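Local coordinates for protein peptidoglycan glycosyltransferase (Burkholderia ambifaria, PDB 5UY7) that belongs to the penicillin-binding proteins, its modelled part having the fold shared with the serine beta-lactamases, a central antiparallel sheet flanked by helices, at residues K202-A207 and V235-N240; V292-G297 and G313-G318; I306-G311 and S324-A329. One frame throughout, in Å; residues are numbered along the deposited sequence.

Contact 1 (K202-A207 and V235-N240)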
loop_
_atom_site.group_PDB
_atom_site.type_symbol
_atom_site.label_atom_id
_atom_site.label_comp_id
_atom_site.label_asym_id
_atom_site.label_seq_id
_atom_site.Cartn_x
_atom_site.Cartn_y
_atom_site.Cartn_z
ATOM N N LYS A 202 5.497 -8.370 21.658
ATOM C CA LYS A 202 5.555 -9.597 20.869
ATOM C C LYS A 202 5.499 -9.306 19.372
ATOM O O LYS A 202 6.253 -9.898 18.589
ATOM C CB LYS A 202 4.403 -10.512 21.288
ATOM C CG LYS A 202 4.346 -11.855 20.614
ATOM C CD LYS A 202 3.509 -12.829 21.458
ATOM C CE LYS A 202 2.367 -12.123 22.187
ATOM N NZ LYS A 202 1.398 -13.056 22.836
ATOM N N ILE A 203 4.610 -8.403 18.948
ATOM C CA ILE A 203 4.532 -8.089 17.526
ATOM C C ILE A 203 5.738 -7.266 17.095
ATOM O O ILE A 203 6.239 -7.429 15.976
ATOM C CB ILE A 203 3.205 -7.378 17.200
ATOM C CG1 ILE A 203 2.029 -8.302 17.532
ATOM C CG2 ILE A 203 3.152 -6.984 15.725
ATOM C CD1 ILE A 203 0.650 -7.684 17.312
ATOM N N GLN A 204 6.233 -6.386 17.971
ATOM C CA GLN A 204 7.471 -5.667 17.682
ATOM C C GLN A 204 8.619 -6.644 17.445
ATOM O O GLN A 204 9.408 -6.469 16.509
ATOM C CB GLN A 204 7.798 -4.711 18.838
ATOM C CG GLN A 204 9.066 -3.886 18.656
ATOM C CD GLN A 204 8.835 -2.650 17.813
ATOM O OE1 GLN A 204 7.766 -2.490 17.232
ATOM N NE2 GLN A 204 9.826 -1.761 17.756
ATOM N N TYR A 205 8.724 -7.686 18.280
ATOM C CA TYR A 205 9.767 -8.686 18.070
ATOM C C TYR A 205 9.569 -9.419 16.746
ATOM O O TYR A 205 10.539 -9.677 16.018
ATOM C CB TYR A 205 9.797 -9.682 19.231
ATOM C CG TYR A 205 10.701 -10.851 18.940
ATOM C CD1 TYR A 205 12.080 -10.706 18.958
ATOM C CD2 TYR A 205 10.174 -12.086 18.581
ATOM C CE1 TYR A 205 12.915 -11.778 18.666
ATOM C CE2 TYR A 205 10.985 -13.137 18.283
ATOM C CZ TYR A 205 12.349 -12.985 18.322
ATOM O OH TYR A 205 13.134 -14.063 18.029
ATOM N N ILE A 206 8.322 -9.773 16.422
ATOM C CA ILE A 206 8.044 -10.447 15.154
ATOM C C ILE A 206 8.508 -9.589 13.989
ATOM O O ILE A 206 9.170 -10.070 13.059
ATOM C CB ILE A 206 6.545 -10.775 15.039
ATOM C CG1 ILE A 206 6.195 -11.967 15.924
ATOM C CG2 ILE A 206 6.170 -11.049 13.591
ATOM C CD1 ILE A 206 4.707 -12.162 16.093
ATOM N N ALA A 207 8.162 -8.299 14.022
ATOM C CA ALA A 207 8.564 -7.399 12.949
ATOM C C ALA A 207 10.077 -7.244 12.902
ATOM O O ALA A 207 10.684 -7.294 11.824
ATOM C CB ALA A 207 7.894 -6.039 13.145
ATOM N N VAL A 235 -0.550 1.636 16.470
ATOM C CA VAL A 235 0.661 1.031 15.928
ATOM C C VAL A 235 1.084 -0.100 16.853
ATOM O O VAL A 235 1.388 0.129 18.027
ATOM C CB VAL A 235 1.780 2.070 15.779
ATOM C CG1 VAL A 235 3.080 1.390 15.331
ATOM C CG2 VAL A 235 1.375 3.122 14.773
ATOM N N LEU A 236 1.075 -1.328 16.336
ATOM C CA LEU A 236 1.465 -2.489 17.126
ATOM C C LEU A 236 2.951 -2.786 17.019
ATOM O O LEU A 236 3.523 -3.398 17.933
ATOM C CB LEU A 236 0.669 -3.722 16.680
ATOM C CG LEU A 236 -0.853 -3.582 16.770
ATOM C CD1 LEU A 236 -1.518 -4.861 16.260
ATOM C CD2 LEU A 236 -1.280 -3.305 18.205
ATOM N N ALA A 237 3.579 -2.377 15.918
ATOM C CA ALA A 237 5.012 -2.556 15.734
ATOM C C ALA A 237 5.519 -1.445 14.838
ATOM O O ALA A 237 4.832 -1.032 13.903
ATOM C CB ALA A 237 5.345 -3.923 15.126
ATOM N N LEU A 238 6.730 -0.975 15.126
ATOM C CA LEU A 238 7.344 0.086 14.333
ATOM C C LEU A 238 8.845 -0.135 14.444
ATOM O O LEU A 238 9.410 0.088 15.517
ATOM C CB LEU A 238 6.927 1.456 14.871
ATOM C CG LEU A 238 7.321 2.754 14.166
ATOM C CD1 LEU A 238 6.432 2.992 12.977
ATOM C CD2 LEU A 238 7.208 3.920 15.140
ATOM N N VAL A 239 9.477 -0.630 13.376
ATOM C CA VAL A 239 10.865 -1.079 13.435
ATOM C C VAL A 239 11.663 -0.465 12.294
ATOM O O VAL A 239 11.251 -0.541 11.133
ATOM C CB VAL A 239 10.972 -2.616 13.373
ATOM C CG1 VAL A 239 12.448 -3.049 13.439
ATOM C CG2 VAL A 239 10.203 -3.241 14.510
ATOM N N ASN A 240 12.806 0.126 12.627
ATOM C CA ASN A 240 13.844 0.466 11.665
ATOM C C ASN A 240 15.025 -0.457 11.906
ATOM O O ASN A 240 15.443 -0.630 13.056
ATOM C CB ASN A 240 14.291 1.919 11.816
ATOM C CG ASN A 240 13.190 2.899 11.491
ATOM O OD1 ASN A 240 12.920 3.165 10.325
ATOM N ND2 ASN A 240 12.550 3.443 12.520
#

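Contact 2 (V292-G297 and G313-G318)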
loop_
_atom_site.group_PDB
_atom_site.type_symbol
_atom_site.label_atom_id
_atom_site.label_comp_id
_atom_site.label_asym_id
_atom_site.label_seq_id
_atom_site.Cartn_x
_atom_site.Cartn_y
_atom_site.Cartn_z
ATOM N N VAL A 292 -11.077 -2.721 -19.605
ATOM C CA VAL A 292 -10.024 -1.744 -19.865
ATOM C C VAL A 292 -9.065 -2.376 -20.863
ATOM O O VAL A 292 -8.485 -3.433 -20.580
ATOM C CB VAL A 292 -9.277 -1.349 -18.579
ATOM C CG1 VAL A 292 -8.238 -0.265 -18.865
ATOM C CG2 VAL A 292 -10.265 -0.901 -17.505
ATOM N N GLU A 293 -8.895 -1.736 -22.015
ATOM C CA GLU A 293 -8.058 -2.272 -23.084
ATOM C C GLU A 293 -6.613 -1.849 -22.852
ATOM O O GLU A 293 -6.302 -0.654 -22.900
ATOM C CB GLU A 293 -8.539 -1.780 -24.447
ATOM C CG GLU A 293 -9.998 -2.105 -24.742
ATOM C CD GLU A 293 -10.277 -3.601 -24.842
ATOM O OE1 GLU A 293 -9.318 -4.398 -24.956
ATOM O OE2 GLU A 293 -11.469 -3.979 -24.809
ATOM N N THR A 294 -5.729 -2.820 -22.609
ATOM C CA THR A 294 -4.310 -2.511 -22.497
ATOM C C THR A 294 -3.481 -3.064 -23.651
ATOM O O THR A 294 -2.280 -2.768 -23.720
ATOM C CB THR A 294 -3.732 -3.016 -21.159
ATOM O OG1 THR A 294 -3.543 -4.439 -21.194
ATOM C CG2 THR A 294 -4.652 -2.652 -19.997
ATOM N N GLY A 295 -4.081 -3.841 -24.552
ATOM C CA GLY A 295 -3.400 -4.260 -25.769
ATOM C C GLY A 295 -2.112 -5.014 -25.501
ATOM O O GLY A 295 -2.029 -5.867 -24.609
ATOM N N ASN A 296 -1.080 -4.693 -26.284
ATOM C CA ASN A 296 0.200 -5.381 -26.184
ATOM C C ASN A 296 1.124 -4.778 -25.128
ATOM O O ASN A 296 2.332 -5.020 -25.172
ATOM C CB ASN A 296 0.902 -5.403 -27.546
ATOM C CG ASN A 296 1.277 -4.010 -28.048
ATOM O OD1 ASN A 296 1.016 -2.996 -27.391
ATOM N ND2 ASN A 296 1.910 -3.963 -29.220
ATOM N N GLY A 297 0.592 -4.010 -24.178
ATOM C CA GLY A 297 1.432 -3.469 -23.129
ATOM C C GLY A 297 2.256 -2.265 -23.513
ATOM O O GLY A 297 3.222 -1.943 -22.820
ATOM N N GLY A 313 -3.557 -7.360 -22.709
ATOM C CA GLY A 313 -4.789 -7.375 -23.464
ATOM C C GLY A 313 -5.936 -6.710 -22.719
ATOM O O GLY A 313 -5.761 -5.747 -21.968
ATOM N N THR A 314 -7.136 -7.242 -22.942
ATOM C CA THR A 314 -8.332 -6.707 -22.310
ATOM C C THR A 314 -8.423 -7.222 -20.881
ATOM O O THR A 314 -8.409 -8.438 -20.653
ATOM C CB THR A 314 -9.581 -7.105 -23.092
ATOM O OG1 THR A 314 -9.416 -6.758 -24.470
ATOM C CG2 THR A 314 -10.802 -6.387 -22.527
ATOM N N LEU A 315 -8.507 -6.302 -19.926
ATOM C CA LEU A 315 -8.609 -6.633 -18.514
ATOM C C LEU A 315 -9.890 -6.042 -17.946
ATOM O O LEU A 315 -10.382 -5.017 -18.424
ATOM C CB LEU A 315 -7.417 -6.086 -17.716
ATOM C CG LEU A 315 -6.028 -6.594 -18.105
ATOM C CD1 LEU A 315 -4.946 -5.860 -17.319
ATOM C CD2 LEU A 315 -5.963 -8.101 -17.880
ATOM N N THR A 316 -10.430 -6.687 -16.919
ATOM C CA THR A 316 -11.386 -5.960 -16.096
ATOM C C THR A 316 -10.630 -4.979 -15.213
ATOM O O THR A 316 -9.407 -5.036 -15.082
ATOM C CB THR A 316 -12.188 -6.901 -15.203
ATOM O OG1 THR A 316 -11.274 -7.602 -14.344
ATOM C CG2 THR A 316 -12.989 -7.901 -16.032
ATOM N N VAL A 317 -11.381 -4.077 -14.574
ATOM C CA VAL A 317 -10.771 -3.194 -13.583
ATOM C C VAL A 317 -10.087 -4.016 -12.498
ATOM O O VAL A 317 -8.975 -3.695 -12.068
ATOM C CB VAL A 317 -11.835 -2.241 -13.007
ATOM C CG1 VAL A 317 -11.325 -1.565 -11.724
ATOM C CG2 VAL A 317 -12.206 -1.201 -14.048
ATOM N N GLY A 318 -10.715 -5.113 -12.069
ATOM C CA GLY A 318 -10.050 -6.000 -11.124
ATOM C C GLY A 318 -8.764 -6.574 -11.691
ATOM O O GLY A 318 -7.746 -6.661 -10.992
#

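Contact 3 (I306-G311 and S324-A329)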
loop_
_atom_site.group_PDB
_atom_site.type_symbol
_atom_site.label_atom_id
_atom_site.label_comp_id
_atom_site.label_asym_id
_atom_site.label_seq_id
_atom_site.Cartn_x
_atom_site.Cartn_y
_atom_site.Cartn_z
ATOM N N ILE A 306 3.845 4.813 -22.045
ATOM C CA ILE A 306 3.435 4.137 -20.826
ATOM C C ILE A 306 3.460 2.644 -21.120
ATOM O O ILE A 306 2.945 2.205 -22.154
ATOM C CB ILE A 306 2.046 4.615 -20.372
ATOM C CG1 ILE A 306 2.104 6.130 -20.141
ATOM C CG2 ILE A 306 1.620 3.891 -19.108
ATOM C CD1 ILE A 306 0.770 6.782 -19.892
ATOM N N THR A 307 4.085 1.871 -20.233
ATOM C CA THR A 307 4.475 0.503 -20.541
ATOM C C THR A 307 4.045 -0.449 -19.433
ATOM O O THR A 307 4.208 -0.143 -18.247
ATOM C CB THR A 307 5.996 0.414 -20.727
ATOM O OG1 THR A 307 6.405 1.327 -21.752
ATOM C CG2 THR A 307 6.411 -0.988 -21.112
ATOM N N ASP A 308 3.501 -1.606 -19.824
ATOM C CA ASP A 308 3.263 -2.709 -18.904
ATOM C C ASP A 308 4.402 -3.718 -18.996
ATOM O O ASP A 308 5.191 -3.710 -19.944
ATOM C CB ASP A 308 1.930 -3.402 -19.199
ATOM C CG ASP A 308 0.733 -2.567 -18.796
ATOM O OD1 ASP A 308 0.925 -1.498 -18.181
ATOM O OD2 ASP A 308 -0.405 -3.000 -19.072
ATOM N N ASP A 309 4.479 -4.594 -17.990
ATOM C CA ASP A 309 5.528 -5.614 -17.970
ATOM C C ASP A 309 5.296 -6.701 -19.007
ATOM O O ASP A 309 6.226 -7.448 -19.328
ATOM C CB ASP A 309 5.624 -6.249 -16.583
ATOM C CG ASP A 309 6.228 -5.314 -15.559
ATOM O OD1 ASP A 309 7.015 -4.430 -15.959
ATOM O OD2 ASP A 309 5.917 -5.463 -14.359
ATOM N N ALA A 310 4.077 -6.813 -19.520
ATOM C CA ALA A 310 3.742 -7.772 -20.558
ATOM C C ALA A 310 2.573 -7.202 -21.345
ATOM O O ALA A 310 2.082 -6.108 -21.050
ATOM C CB ALA A 310 3.409 -9.142 -19.959
ATOM N N GLY A 311 2.128 -7.948 -22.353
ATOM C CA GLY A 311 0.934 -7.580 -23.093
ATOM C C GLY A 311 -0.309 -8.228 -22.512
ATOM O O GLY A 311 -0.634 -9.370 -22.850
ATOM N N SER A 324 -1.157 -5.509 -12.185
ATOM C CA SER A 324 -0.350 -4.327 -11.884
ATOM C C SER A 324 -0.064 -3.521 -13.149
ATOM O O SER A 324 1.052 -3.062 -13.379
ATOM C CB SER A 324 0.954 -4.712 -11.180
ATOM O OG SER A 324 1.508 -3.587 -10.513
ATOM N N SER A 325 -1.108 -3.318 -13.956
ATOM C CA SER A 325 -0.954 -2.673 -15.258
ATOM C C SER A 325 -0.831 -1.156 -15.102
ATOM O O SER A 325 -1.735 -0.508 -14.561
ATOM C CB SER A 325 -2.155 -3.031 -16.139
ATOM O OG SER A 325 -2.151 -2.293 -17.355
ATOM N N ASN A 326 0.287 -0.588 -15.572
ATOM C CA ASN A 326 0.412 0.868 -15.660
ATOM C C ASN A 326 -0.574 1.453 -16.656
ATOM O O ASN A 326 -1.143 2.525 -16.419
ATOM C CB ASN A 326 1.821 1.264 -16.102
ATOM C CG ASN A 326 2.852 1.065 -15.028
ATOM O OD1 ASN A 326 2.517 0.815 -13.874
ATOM N ND2 ASN A 326 4.124 1.198 -15.398
ATOM N N ILE A 327 -0.737 0.791 -17.801
ATOM C CA ILE A 327 -1.650 1.291 -18.827
ATOM C C ILE A 327 -3.085 1.270 -18.318
ATOM O O ILE A 327 -3.853 2.218 -18.537
ATOM C CB ILE A 327 -1.485 0.472 -20.119
ATOM C CG1 ILE A 327 -0.079 0.693 -20.672
ATOM C CG2 ILE A 327 -2.538 0.875 -21.156
ATOM C CD1 ILE A 327 0.301 -0.278 -21.744
ATOM N N GLY A 328 -3.473 0.189 -17.637
ATOM C CA GLY A 328 -4.817 0.128 -17.085
ATOM C C GLY A 328 -5.054 1.191 -16.031
ATOM O O GLY A 328 -6.123 1.810 -15.984
ATOM N N ALA A 329 -4.065 1.409 -15.158
ATOM C CA ALA A 329 -4.189 2.473 -14.167
ATOM C C ALA A 329 -4.341 3.828 -14.842
ATOM O O ALA A 329 -5.164 4.654 -14.424
ATOM C CB ALA A 329 -2.966 2.466 -13.240
HETATM O O HOH W 1 5.241 3.278 -17.751
HETATM O O HOH W 2 3.068 -1.893 -15.724
HETATM O O HOH W 3 2.758 -4.149 -15.818
#

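Contact 1 (K202-A207 and V235-N240)
Gln204 and Ala237 bring their CA atoms to 4.4 Å where the helical segment 202-207 runs beside strand segment 235-240, the axes 6.6 Å apart at closest and their directions 35° from parallel. The strand is an outermost one of the five-stranded antiparallel sheet in the beta-lactamase-type transpeptidase domain of penicillin-binding proteins, and helix 201-217 lies against it. At Leu236 and Ala237 the strand makes a classic beta bulge, both residues facing Val227 of the neighbouring strand. On the helix, Ala207 CB lies 3.9 Å from both Ala237 CB and Val239 CG2. One turn earlier Ile203, in one of its two modelled conformers, turns CG2 to the Ala237 methyl; Thr523 of helix 509-526 touches the same isoleucine. The polar part belongs to Gln204: CG is anti to the backbone N, and the bend at chi2 (83°) swings the amide along the strand. There Gln204 CD and NE2 rest against Val239 CG2, and the amide serves both polar groups of Leu238. Leu238 N donates to Gln204 OE1 at 2.8 Å, in the amide carbonyl plane and on a lone pair. Gln204 NE2 returns a bond of 2.9 Å to Leu238 O, arriving from above that carbonyl's plane, 52° out of it.

Contact 2 (V292-G297 and G313-G318)
Val292 and Leu315 form a hydrogen-bonded pair, Val292 N to Leu315 O at 2.7 Å and Leu315 N to Val292 O at 2.9 Å, the second almost straight at the hydrogen (176°). On the face carrying these two side chains the contact is packed: Val292 CG2 lies 4.0 Å from Val317 CG2, and Val320 and Ile332 of the two following helices add cover. Strands 291-293 and 314-316 form a two-stranded antiparallel sheet that leads into helix 317-323, with Thr316 as N-cap, its OG1 bonded to Gly319 N. Beyond the strand, Thr294 grips Gly313 O twice. With chi1 at 76°, OG1 stands between its own backbone N and carbonyl carbon, and Thr294 OG1 reaches Gly313 O at 2.7 Å in the carbonyl plane, whereas Thr294 N comes to that oxygen from above the plane. Gly313 N donates at 2.9 Å to Gly295 O, an oxygen of the type II' turn Thr294-Gly297, whose Gly295 has positive phi. The face bearing Glu293 and Thr314 is the solvent side. There these two, a non-hydrogen-bonded pair, lie side by side; Thr314 OG1 donates to Glu293 OE1, at a modelled separation so short that its exact length is doubtful.

Contact 3 (I306-G311 and S324-A329)
Asp308 spreads its carboxylate over the start of helix 326-333, with OD1 at the first backbone N-H groups and OD2 at the Ser325 hydroxyl. CG stands anti to the carbonyl carbon, beside the backbone N (chi1 -72°), which directs the carboxylate to the helix start. Asp308 OD1 takes Ile327 N at 2.9 Å in a nearly straight bond, and Asp308 OD2 takes Ser325 OG at 2.5 Å; both donors arrive on the syn sides, somewhat out of the carboxylate plane. Ser325 is the N-cap: its hydroxyl, extended away from the backbone N (chi1 172°), donates to the aspartate while Ser325 OG accepts from Gly328 N at 2.8 Å. Just before it, Ser324 ends the preceding helix in a Schellman motif with positive phi. Asn326 holds CG anti to its carbonyl carbon (chi1 -73°), and from there ND2 meets Thr307 O at 3.1 Å in a weak bond, while OD1 is taken by Lys273 NZ. Together with Ser324, whose OG bonds Lys461 NZ, this is consistent with the SxN motif of the family, beside an SxxK pattern. Ile306 CG2 lies 3.9 Å from Ile327 CG1 and also against Asn326 CB. Water 3 joins Asp309 N to Ser324 O. The helix N-terminus would probably favour the ionised form of Asp308, and the Ser325 hydroxyl, held between Asp308 OD2 and Gly328 N, is probably fixed in its rotation by the two bonds together.

How the contacts relate
Contact 1 comes first along the chain, joining helix 201-217 to strand 235-241 at one edge of the five-stranded sheet. Contacts 2 and 3 lie on the opposite side of the chain's centre, their centres about 39 and 34 Å from that of contact 1. They are neighbours, about 8 Å between centres, and their segments alternate in the sequence: 292-297, 306-311, 313-318, 324-329. Gly297 O and Asp308 N, 3.0 Å apart, probably share a hydrogen bond that links the two. Strand 314-316 runs into helix 317-323, and the end of strand 304-307 lies against the start of helix 326-333. Ser324, between these helices, bonds Lys461 of strand 459-466, the other outermost strand.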